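Local atomic coordinates of galactose-1-phosphate uridylyltransferase (Pyrobaculum aerophilum str. IM2, PDB entry 6K9Z), a protein that probably transfers uridylyl groups between UDP-glucose and hexose 1-phosphates such as galactose 1-phosphate, and carries bound zinc, iron and UDP. Residues P150-A155 with V250-P255; Q158-W163 with Q261-H266; V204-K209 with A224-A229; R210-S213 with E217-D220. The protein carries 1 engineered substitution. All blocks are in the same frame, centred on the assembly; numbering follows the deposited sequence.

Contact 1 (P150-A155 with V250-P255); sequences PPRVRA and VLHQAP. With FE (Fe (III) ion), chain E.
His252 ND1 binds the iron(III) ion at 2.2 Å, while NE2 of the same imidazole donates a hydrogen bond to Gly288 O of the second subunit. With both nitrogens engaged, the ring is fixed in rotation, and Val153 and Arg152 close on it from the helix. Val153 CG2 lies 3.6 Å from His252 CD2, approaching the ring at a slant. Its other methyl, CG1, stands anti to the backbone N (chi1 176°) and thereby reaches Gln253 O at 3.6 Å. That oxygen also accepts a hydrogen bond from Tyr121 OH. Valine suits the place: its two short, apolar branches reach two neighbours at once beside the buried ring. Arg152 contributes its aliphatic part, CD resting 4.0 Å from His252 CE1, before a bend at chi3 (-67°) carries the guanidinium onward to a salt bridge with Glu11 of the second subunit. Water 1, Glu156, His266 and Glu268 complete the iron site. The first turn of helix 151-167, entered through Pro150 at its N-cap, thus lies against the end of strand 247-252, which runs in the sheet between strands 121-128 and 266-271.

Contact 2 (Q158-W163 with Q261-H266); sequences QASYEW and QYYHLH. With ZN (zinc ion), chain D; FE (Fe (III) ion), chain E.
Tyr161 directs the edge of its ring at the face of Tyr262 in a T-shaped stack, the centroids 5.2 Å apart and the planes 81° to one another. Tyr161 CD1 stands over the centre of the Tyr262 ring, 3.8 Å above its plane, and Tyr161 CB adds a CH-pi contact over a face. Tyr262 meets them because its CG lies between the backbone N and the carbonyl carbon (chi1 53°), turning the ring against the helix. Cutting Tyr262 back to an alanine is likely to leave the Tyr161 edge with no aromatic face to meet and to open a gap between helix and loop. Ser160, small enough for close approach, sets OG 3.4 Å from Tyr263 CD1, at the ring edge; that hydroxyl is hydrogen-bonded to Glu156 O and His172 NE2. Water 2 donates to Ser160 O at 2.8 Å and to Tyr262 O at 2.7 Å, tying the backbones together. His266 ND1 donates to His264 O at 2.7 Å within the imidazole plane, which orients the ring. Tyr263 OH hydrogen-bonds to Glu156 OE1, an iron ligand, so Tyr263 is a second-shell residue of the iron site, while His264 ND1 and His266 NE2 supply one ligand each to the zinc and iron sites.

Contact 3 (V204-K209 with A224-A229); sequences VHIYPK and ADLAEA
Ile206 projects from its strand toward the helix and divides at CB into two branches that meet Ala229 at different points. The first, CG2, lies anti to the backbone N and packs 3.9 Å from Ala229 CB; it also faces Leu226 CD1 across a looser 4.4 Å. The second begins with CG1, anti to the carbonyl carbon (chi1 -55°), and runs out extended (chi2 -179°), delivering CD1 to within 3.9 Å of Ala229 O. That carbonyl oxygen has its polar partner in Thr233 OG1, so the methyl rests beside a group that is already hydrogen-bonded. Residue types fit their places. A beta-branched isoleucine is at home in an extended strand and fills the space on two sides, whereas alanine, with a single methyl, lets the helix backbone come near: the CA atoms of Ile206 and Ala229 are 7.4 Å apart. Leu226, one turn earlier on the helix, reaches farther, and its end approaches Ile206 while also packing on Trp190, Leu103 and Phe267. The side chains meet through apolar groups alone, with no hydrogen bond across the contact. Tyr207, the next residue in the strand, points away from the helix and stacks on the iron ligand His266, giving the strand an apolar helix side and a metal side. Helix 220-240 therefore lies against the sheet at strand 202-208, with the neighbouring strands 190-193 and 266-271 and helix 96-114 also packing against it.

Contact 4 (R210-S213 with E217-D220); sequences RHRS and ELTD. With ZN (zinc ion), chain D.
The zinc-binding loop between strand 202-208 and helix 220-240 folds back on itself here, Glu217 returning to grip Ser213 just after the ligand His211. His211 ND1 binds zinc at 2.1 Å, completing a Cys2His2 site with Cys170, Cys173 and His264. Glu217 holds the turn through one carboxylate oxygen: OE1 accepts a hydrogen bond from Ser213 N at 2.7 Å, with an N-H...O angle of 151°, and another from Leu214 N. An acidic side chain suits a place where successive backbone N-H groups converge. A glutamine in its place would probably weaken this grip, since the charge that draws both amides would be lost. The Arg212 side chain runs obliquely across that of Glu217. Its aliphatic stem packs on Leu218, CG lying 3.8 Å from CD2, and a bend at chi2 (-68°) swings the guanidinium over the Glu217 backbone, where Glu217 O sits 3.9 Å from the guanidinium plane, over its centre. NE forms a salt bridge with Glu222, and NH2 passes 4.0 Å from Thr219 CG2. Thr219 is the N-cap of the following helix: its side chain caps a backbone N, while its own N donates to Glu222 OE1, consistent with a capping box. Arg212 and Glu217 do not pair directly; water 3 joins them, accepting from Arg212 NH1 at 3.1 Å and donating to Glu217 OE2 at 2.9 Å and to His211 O at 2.7 Å.

Overall arrangement
Contacts 1 and 3 are buried, while contacts 2 and 4 are only partly so, and their chemistry differs with place. Contact 3 is apolar helix-on-sheet packing; contact 1 packs apolar atoms round an iron ligand, and contacts 1 and 2 both touch the second subunit. Contact 2 relies on aromatic rings and a bridging water, and contact 4 on a carboxylate, backbone amides and waters. Contacts 1 and 2 share helix 151-167 and the iron ion, whereas contacts 2 and 4 share the zinc ion. Segment 261-266 links contact 2 to contacts 3 and 4: Leu265 N meets Arg212 O at 2.8 Å, and His264 NE2 meets Pro208 O at 2.8 Å. Along the chain, contact 4 is nested within contact 3, itself nested within contacts 1 and 2.

Contact 1 (P150-A155 with V250-P255)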
# COMPACT_ATOMS: atom_id res chain seq x y z
N PRO A 150 8.99 -4.35 -10.47
CA PRO A 150 8.24 -3.86 -9.31
C PRO A 150 8.22 -4.83 -8.14
O PRO A 150 8.00 -6.04 -8.34
CB PRO A 150 6.85 -3.69 -9.89
CG PRO A 150 7.06 -3.41 -11.36
CD PRO A 150 8.24 -4.30 -11.74
N PRO A 151 8.48 -4.38 -6.88
CA PRO A 151 8.62 -5.30 -5.76
C PRO A 151 7.45 -6.27 -5.56
O PRO A 151 7.72 -7.43 -5.25
CB PRO A 151 8.85 -4.39 -4.53
CG PRO A 151 9.59 -3.22 -5.16
CD PRO A 151 8.90 -3.01 -6.50
N ARG A 152 6.21 -5.83 -5.78
CA ARG A 152 5.06 -6.73 -5.53
C ARG A 152 5.09 -7.87 -6.56
O ARG A 152 4.86 -9.01 -6.21
CB ARG A 152 3.74 -5.97 -5.59
CG ARG A 152 2.51 -6.88 -5.46
CD ARG A 152 1.15 -6.21 -5.25
NE ARG A 152 1.23 -5.62 -3.96
CZ ARG A 152 1.06 -6.26 -2.84
NH1 ARG A 152 0.65 -7.50 -2.83
NH2 ARG A 152 1.22 -5.61 -1.70
N VAL A 153 5.47 -7.54 -7.79
CA VAL A 153 5.56 -8.56 -8.87
C VAL A 153 6.77 -9.44 -8.61
O VAL A 153 6.62 -10.65 -8.76
CB VAL A 153 5.56 -7.93 -10.28
CG1 VAL A 153 5.75 -9.03 -11.35
CG2 VAL A 153 4.26 -7.13 -10.48
N ARG A 154 7.89 -8.89 -8.13
CA ARG A 154 9.07 -9.71 -7.77
C ARG A 154 8.63 -10.76 -6.74
O ARG A 154 9.08 -11.91 -6.86
CB ARG A 154 10.22 -8.89 -7.20
CG ARG A 154 11.48 -9.70 -6.87
CD ARG A 154 12.64 -8.82 -6.44
NE ARG A 154 13.35 -8.07 -7.52
CZ ARG A 154 13.14 -6.75 -7.90
NH1 ARG A 154 12.17 -6.03 -7.35
NH2 ARG A 154 13.91 -6.19 -8.84
N ALA A 155 7.93 -10.37 -5.67
CA ALA A 155 7.50 -11.30 -4.60
C ALA A 155 6.64 -12.41 -5.27
O ALA A 155 6.87 -13.61 -5.00
CB ALA A 155 6.72 -10.56 -3.54
N VAL A 250 -4.19 -3.08 -12.26
CA VAL A 250 -2.77 -3.29 -12.56
C VAL A 250 -2.65 -4.62 -13.30
O VAL A 250 -3.34 -5.55 -13.00
CB VAL A 250 -1.90 -3.23 -11.28
CG1 VAL A 250 -2.27 -4.31 -10.29
CG2 VAL A 250 -0.40 -3.19 -11.56
N LEU A 251 -1.76 -4.64 -14.26
CA LEU A 251 -1.37 -5.85 -15.01
C LEU A 251 -0.12 -6.46 -14.37
O LEU A 251 0.93 -5.83 -14.42
CB LEU A 251 -1.09 -5.49 -16.46
CG LEU A 251 -0.53 -6.64 -17.32
CD1 LEU A 251 -1.44 -7.85 -17.21
CD2 LEU A 251 -0.38 -6.19 -18.78
N HIS A 252 -0.25 -7.65 -13.82
CA HIS A 252 0.87 -8.45 -13.27
C HIS A 252 1.27 -9.40 -14.40
O HIS A 252 0.47 -10.30 -14.71
CB HIS A 252 0.39 -9.17 -12.02
CG HIS A 252 0.31 -8.28 -10.84
ND1 HIS A 252 -0.09 -8.75 -9.60
CD2 HIS A 252 0.66 -6.99 -10.69
CE1 HIS A 252 -0.01 -7.75 -8.73
NE2 HIS A 252 0.43 -6.64 -9.35
N GLN A 253 2.45 -9.18 -14.97
CA GLN A 253 2.97 -10.09 -16.02
C GLN A 253 4.43 -10.39 -15.72
O GLN A 253 5.06 -9.81 -14.83
CB GLN A 253 2.72 -9.49 -17.39
CG GLN A 253 3.50 -8.22 -17.68
CD GLN A 253 3.34 -7.77 -19.12
OE1 GLN A 253 3.29 -8.59 -20.02
NE2 GLN A 253 3.28 -6.47 -19.35
N ALA A 254 5.01 -11.27 -16.50
CA ALA A 254 6.45 -11.53 -16.44
C ALA A 254 7.25 -10.27 -16.74
O ALA A 254 6.89 -9.37 -17.52
CB ALA A 254 6.82 -12.60 -17.42
N PRO A 255 8.49 -10.27 -16.22
CA PRO A 255 9.45 -9.28 -16.68
C PRO A 255 9.70 -9.44 -18.18
O PRO A 255 9.51 -10.54 -18.72
CB PRO A 255 10.72 -9.54 -15.89
CG PRO A 255 10.25 -10.46 -14.76
CD PRO A 255 9.09 -11.28 -15.32
FE FE E . -0.78 -10.73 -8.79
O HOH W 1 -1.50 -12.43 -7.54

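Contact 2 (Q158-W163 with Q261-H266)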
# COMPACT_ATOMS: atom_id res chain seq x y z
N GLN A 158 8.83 -14.81 -7.36
CA GLN A 158 9.66 -15.69 -6.54
C GLN A 158 8.75 -16.80 -5.98
O GLN A 158 9.13 -17.98 -6.05
CB GLN A 158 10.43 -14.90 -5.48
CG GLN A 158 11.32 -15.79 -4.63
CD GLN A 158 12.43 -16.40 -5.47
OE1 GLN A 158 12.92 -15.78 -6.43
NE2 GLN A 158 12.86 -17.61 -5.12
N ALA A 159 7.58 -16.49 -5.41
CA ALA A 159 6.71 -17.55 -4.86
C ALA A 159 6.28 -18.50 -5.99
O ALA A 159 6.24 -19.71 -5.72
CB ALA A 159 5.48 -16.96 -4.21
N SER A 160 5.92 -17.95 -7.14
CA SER A 160 5.42 -18.71 -8.32
C SER A 160 6.50 -19.69 -8.79
O SER A 160 6.20 -20.90 -9.02
CB SER A 160 5.02 -17.81 -9.41
OG SER A 160 3.88 -17.05 -9.04
N TYR A 161 7.73 -19.22 -8.88
CA TYR A 161 8.92 -20.01 -9.27
C TYR A 161 9.14 -21.15 -8.28
O TYR A 161 9.28 -22.34 -8.68
CB TYR A 161 10.16 -19.12 -9.32
CG TYR A 161 11.39 -19.89 -9.66
CD1 TYR A 161 11.60 -20.32 -10.96
CD2 TYR A 161 12.34 -20.22 -8.72
CE1 TYR A 161 12.72 -21.07 -11.32
CE2 TYR A 161 13.47 -20.96 -9.06
CZ TYR A 161 13.67 -21.35 -10.37
OH TYR A 161 14.80 -22.07 -10.69
N GLU A 162 9.15 -20.82 -6.99
CA GLU A 162 9.45 -21.81 -5.92
C GLU A 162 8.38 -22.92 -5.95
O GLU A 162 8.73 -24.09 -5.73
CB GLU A 162 9.52 -21.15 -4.54
CG GLU A 162 10.76 -20.27 -4.36
CD GLU A 162 10.97 -19.62 -2.98
OE1 GLU A 162 10.38 -20.07 -1.99
OE2 GLU A 162 11.78 -18.69 -2.90
N TRP A 163 7.12 -22.53 -6.14
CA TRP A 163 5.99 -23.47 -6.21
C TRP A 163 6.21 -24.42 -7.38
O TRP A 163 6.06 -25.64 -7.19
CB TRP A 163 4.65 -22.76 -6.37
CG TRP A 163 3.60 -23.74 -6.80
CD1 TRP A 163 3.38 -24.25 -8.06
CD2 TRP A 163 2.64 -24.37 -5.96
NE1 TRP A 163 2.35 -25.15 -8.06
CE2 TRP A 163 1.89 -25.25 -6.78
CE3 TRP A 163 2.37 -24.27 -4.60
CZ2 TRP A 163 0.86 -26.04 -6.28
CZ3 TRP A 163 1.36 -25.05 -4.11
CH2 TRP A 163 0.62 -25.91 -4.94
N GLN A 261 7.36 -20.13 -17.77
CA GLN A 261 6.51 -21.32 -17.52
C GLN A 261 5.83 -21.21 -16.15
O GLN A 261 4.78 -21.83 -15.99
CB GLN A 261 7.37 -22.59 -17.58
CG GLN A 261 7.67 -23.04 -19.00
CD GLN A 261 8.57 -24.26 -18.99
OE1 GLN A 261 9.52 -24.36 -18.19
NE2 GLN A 261 8.26 -25.23 -19.83
N TYR A 262 6.40 -20.45 -15.20
CA TYR A 262 6.05 -20.54 -13.75
C TYR A 262 5.19 -19.35 -13.33
O TYR A 262 4.59 -19.38 -12.21
CB TYR A 262 7.29 -20.57 -12.86
CG TYR A 262 8.28 -19.46 -13.10
CD1 TYR A 262 9.30 -19.62 -14.03
CD2 TYR A 262 8.19 -18.25 -12.41
CE1 TYR A 262 10.22 -18.62 -14.28
CE2 TYR A 262 9.09 -17.23 -12.68
CZ TYR A 262 10.10 -17.42 -13.60
OH TYR A 262 11.00 -16.44 -13.86
N TYR A 263 5.13 -18.33 -14.19
CA TYR A 263 4.29 -17.15 -13.91
C TYR A 263 3.28 -16.96 -15.03
O TYR A 263 3.47 -17.40 -16.16
CB TYR A 263 5.14 -15.91 -13.69
CG TYR A 263 4.40 -14.76 -13.01
CD1 TYR A 263 4.02 -14.85 -11.69
CD2 TYR A 263 4.22 -13.54 -13.66
CE1 TYR A 263 3.45 -13.77 -11.02
CE2 TYR A 263 3.60 -12.47 -13.01
CZ TYR A 263 3.23 -12.59 -11.69
OH TYR A 263 2.68 -11.49 -11.05
N HIS A 264 2.10 -16.49 -14.60
CA HIS A 264 0.88 -16.35 -15.43
C HIS A 264 0.35 -14.91 -15.30
O HIS A 264 0.10 -14.49 -14.15
CB HIS A 264 -0.12 -17.38 -14.90
CG HIS A 264 -1.28 -17.73 -15.77
ND1 HIS A 264 -1.72 -19.03 -15.90
CD2 HIS A 264 -2.13 -16.97 -16.49
CE1 HIS A 264 -2.77 -19.06 -16.68
NE2 HIS A 264 -3.05 -17.81 -17.05
N LEU A 265 0.08 -14.27 -16.49
CA LEU A 265 -0.25 -12.85 -16.35
C LEU A 265 -1.66 -12.73 -15.81
O LEU A 265 -2.52 -13.67 -16.01
CB LEU A 265 -0.12 -12.10 -17.68
CG LEU A 265 -1.01 -12.53 -18.83
CD1 LEU A 265 -2.43 -11.98 -18.76
CD2 LEU A 265 -0.39 -12.05 -20.16
N HIS A 266 -2.05 -11.66 -15.21
CA HIS A 266 -3.43 -11.44 -14.71
C HIS A 266 -3.60 -9.94 -14.49
O HIS A 266 -2.57 -9.28 -14.13
CB HIS A 266 -3.70 -12.26 -13.43
CG HIS A 266 -2.61 -12.16 -12.41
ND1 HIS A 266 -1.40 -12.87 -12.52
CD2 HIS A 266 -2.54 -11.50 -11.24
CE1 HIS A 266 -0.64 -12.60 -11.46
NE2 HIS A 266 -1.32 -11.82 -10.64
ZN ZN D . -0.27 -20.83 -15.63
FE FE E . -0.78 -10.73 -8.79
O HOH W 2 3.80 -21.20 -10.34
O HOH W 1 -1.50 -12.43 -7.54

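Contact 3 (V204-K209 with A224-A229)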
# COMPACT_ATOMS: atom_id res chain seq x y z
N VAL A 204 -11.20 -8.16 -7.89
CA VAL A 204 -11.42 -9.15 -8.97
C VAL A 204 -10.12 -9.32 -9.73
O VAL A 204 -9.48 -8.30 -10.11
CB VAL A 204 -12.59 -8.72 -9.87
CG1 VAL A 204 -12.79 -9.77 -10.98
CG2 VAL A 204 -13.88 -8.51 -9.13
N HIS A 205 -9.70 -10.58 -9.91
CA HIS A 205 -8.52 -10.91 -10.76
C HIS A 205 -9.02 -11.51 -12.07
O HIS A 205 -9.99 -12.34 -12.03
CB HIS A 205 -7.60 -11.86 -10.01
CG HIS A 205 -6.89 -11.23 -8.87
ND1 HIS A 205 -5.81 -11.82 -8.30
CD2 HIS A 205 -7.15 -10.09 -8.19
CE1 HIS A 205 -5.42 -11.08 -7.28
NE2 HIS A 205 -6.24 -10.01 -7.18
N ILE A 206 -8.42 -11.10 -13.18
CA ILE A 206 -8.84 -11.55 -14.52
C ILE A 206 -7.63 -12.29 -15.09
O ILE A 206 -6.58 -11.66 -15.42
CB ILE A 206 -9.37 -10.39 -15.37
CG1 ILE A 206 -10.51 -9.66 -14.64
CG2 ILE A 206 -9.82 -10.86 -16.75
CD1 ILE A 206 -11.14 -8.49 -15.39
N TYR A 207 -7.82 -13.58 -15.33
CA TYR A 207 -6.74 -14.46 -15.83
C TYR A 207 -7.10 -15.08 -17.15
O TYR A 207 -8.27 -15.43 -17.39
CB TYR A 207 -6.49 -15.65 -14.91
CG TYR A 207 -5.56 -15.42 -13.74
CD1 TYR A 207 -6.03 -14.89 -12.54
CD2 TYR A 207 -4.26 -15.84 -13.80
CE1 TYR A 207 -5.18 -14.75 -11.45
CE2 TYR A 207 -3.40 -15.71 -12.73
CZ TYR A 207 -3.86 -15.18 -11.54
OH TYR A 207 -2.97 -15.07 -10.50
N PRO A 208 -6.11 -15.27 -18.03
CA PRO A 208 -6.36 -16.05 -19.25
C PRO A 208 -6.42 -17.54 -18.87
O PRO A 208 -5.70 -18.01 -17.96
CB PRO A 208 -5.14 -15.70 -20.11
CG PRO A 208 -4.01 -15.50 -19.11
CD PRO A 208 -4.70 -14.91 -17.87
N LYS A 209 -7.32 -18.25 -19.56
CA LYS A 209 -7.51 -19.70 -19.30
C LYS A 209 -6.29 -20.45 -19.84
O LYS A 209 -5.99 -21.50 -19.29
CB LYS A 209 -8.81 -20.15 -19.96
CG LYS A 209 -10.05 -19.72 -19.18
CD LYS A 209 -11.36 -19.96 -19.93
CE LYS A 209 -12.56 -19.83 -19.02
NZ LYS A 209 -13.80 -20.34 -19.67
N ALA A 224 -9.69 -9.67 -27.88
CA ALA A 224 -11.13 -9.36 -27.99
C ALA A 224 -11.84 -9.87 -26.73
O ALA A 224 -12.62 -9.11 -26.14
CB ALA A 224 -11.71 -9.96 -29.25
N ASP A 225 -11.52 -11.07 -26.27
CA ASP A 225 -12.21 -11.65 -25.09
C ASP A 225 -11.76 -10.89 -23.83
O ASP A 225 -12.56 -10.79 -22.88
CB ASP A 225 -11.99 -13.16 -25.06
CG ASP A 225 -12.90 -13.96 -25.98
OD1 ASP A 225 -13.88 -13.37 -26.51
OD2 ASP A 225 -12.55 -15.12 -26.24
N LEU A 226 -10.51 -10.45 -23.78
CA LEU A 226 -10.00 -9.57 -22.69
C LEU A 226 -10.81 -8.28 -22.63
O LEU A 226 -11.23 -7.89 -21.50
CB LEU A 226 -8.50 -9.27 -22.86
CG LEU A 226 -7.91 -8.35 -21.80
CD1 LEU A 226 -8.24 -8.90 -20.39
CD2 LEU A 226 -6.42 -8.18 -22.02
N ALA A 227 -10.97 -7.59 -23.76
CA ALA A 227 -11.76 -6.36 -23.79
C ALA A 227 -13.14 -6.63 -23.16
O ALA A 227 -13.62 -5.82 -22.34
CB ALA A 227 -11.88 -5.82 -25.17
N GLU A 228 -13.76 -7.77 -23.47
CA GLU A 228 -15.11 -8.10 -22.94
C GLU A 228 -15.02 -8.31 -21.41
O GLU A 228 -15.87 -7.74 -20.64
CB GLU A 228 -15.68 -9.30 -23.66
CG GLU A 228 -17.02 -9.73 -23.09
CD GLU A 228 -17.65 -10.84 -23.89
OE1 GLU A 228 -17.24 -12.00 -23.74
OE2 GLU A 228 -18.47 -10.53 -24.77
N ALA A 229 -14.03 -9.07 -20.96
CA ALA A 229 -13.91 -9.37 -19.52
C ALA A 229 -13.69 -8.07 -18.75
O ALA A 229 -14.28 -7.89 -17.67
CB ALA A 229 -12.82 -10.38 -19.26

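Contact 4 (R210-S213 with E217-D220)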
# COMPACT_ATOMS: atom_id res chain seq x y z
N ARG A 210 -5.69 -19.99 -20.93
CA ARG A 210 -4.42 -20.53 -21.44
C ARG A 210 -3.29 -19.89 -20.66
O ARG A 210 -3.41 -18.72 -20.32
CB ARG A 210 -4.31 -20.36 -22.96
CG ARG A 210 -5.07 -21.43 -23.72
CD ARG A 210 -4.82 -21.28 -25.21
NE ARG A 210 -5.72 -20.19 -25.60
CZ ARG A 210 -6.02 -19.84 -26.85
NH1 ARG A 210 -6.88 -18.85 -27.05
NH2 ARG A 210 -5.46 -20.47 -27.88
N HIS A 211 -2.26 -20.67 -20.35
CA HIS A 211 -1.06 -20.11 -19.67
C HIS A 211 -0.41 -19.11 -20.62
O HIS A 211 0.12 -19.51 -21.68
CB HIS A 211 -0.07 -21.20 -19.25
CG HIS A 211 1.12 -20.64 -18.52
ND1 HIS A 211 1.16 -20.53 -17.11
CD2 HIS A 211 2.29 -20.14 -18.99
CE1 HIS A 211 2.36 -20.03 -16.79
NE2 HIS A 211 3.06 -19.77 -17.92
N ARG A 212 -0.48 -17.83 -20.26
CA ARG A 212 0.26 -16.75 -20.94
C ARG A 212 0.97 -15.96 -19.85
O ARG A 212 0.33 -15.76 -18.79
CB ARG A 212 -0.73 -15.82 -21.62
CG ARG A 212 -1.68 -16.53 -22.59
CD ARG A 212 -0.99 -17.03 -23.78
NE ARG A 212 -1.95 -17.41 -24.84
CZ ARG A 212 -1.62 -18.16 -25.88
NH1 ARG A 212 -0.41 -18.66 -25.96
NH2 ARG A 212 -2.51 -18.46 -26.81
N SER A 213 2.19 -15.51 -20.10
CA SER A 213 2.92 -14.70 -19.10
C SER A 213 3.23 -13.27 -19.57
O SER A 213 3.57 -12.43 -18.68
CB SER A 213 4.19 -15.41 -18.67
OG SER A 213 4.96 -15.80 -19.78
N GLU A 217 2.00 -12.16 -25.82
CA GLU A 217 1.70 -13.54 -26.25
C GLU A 217 0.24 -13.66 -26.64
O GLU A 217 -0.11 -14.70 -27.24
CB GLU A 217 1.94 -14.55 -25.16
CG GLU A 217 3.39 -14.82 -24.85
CD GLU A 217 3.46 -15.74 -23.65
OE1 GLU A 217 3.16 -15.28 -22.56
OE2 GLU A 217 3.71 -16.96 -23.84
N LEU A 218 -0.60 -12.67 -26.33
CA LEU A 218 -2.06 -12.88 -26.50
C LEU A 218 -2.46 -12.82 -27.98
O LEU A 218 -2.04 -11.93 -28.72
CB LEU A 218 -2.89 -11.87 -25.69
CG LEU A 218 -2.75 -11.90 -24.18
CD1 LEU A 218 -3.60 -10.77 -23.62
CD2 LEU A 218 -3.17 -13.22 -23.61
N THR A 219 -3.28 -13.77 -28.42
CA THR A 219 -3.81 -13.77 -29.80
C THR A 219 -4.86 -12.68 -29.96
O THR A 219 -5.39 -12.20 -28.94
CB THR A 219 -4.42 -15.12 -30.16
OG1 THR A 219 -5.56 -15.31 -29.31
CG2 THR A 219 -3.40 -16.23 -29.97
N ASP A 220 -5.23 -12.39 -31.21
CA ASP A 220 -6.24 -11.35 -31.46
C ASP A 220 -7.57 -11.73 -30.78
O ASP A 220 -8.24 -10.84 -30.17
CB ASP A 220 -6.49 -11.15 -32.95
CG ASP A 220 -7.33 -9.92 -33.17
OD1 ASP A 220 -6.79 -8.81 -32.96
OD2 ASP A 220 -8.55 -10.07 -33.49
ZN ZN D . -0.27 -20.83 -15.63
O HOH W 3 1.73 -19.07 -23.80
O HOH W 4 4.00 -17.97 -21.12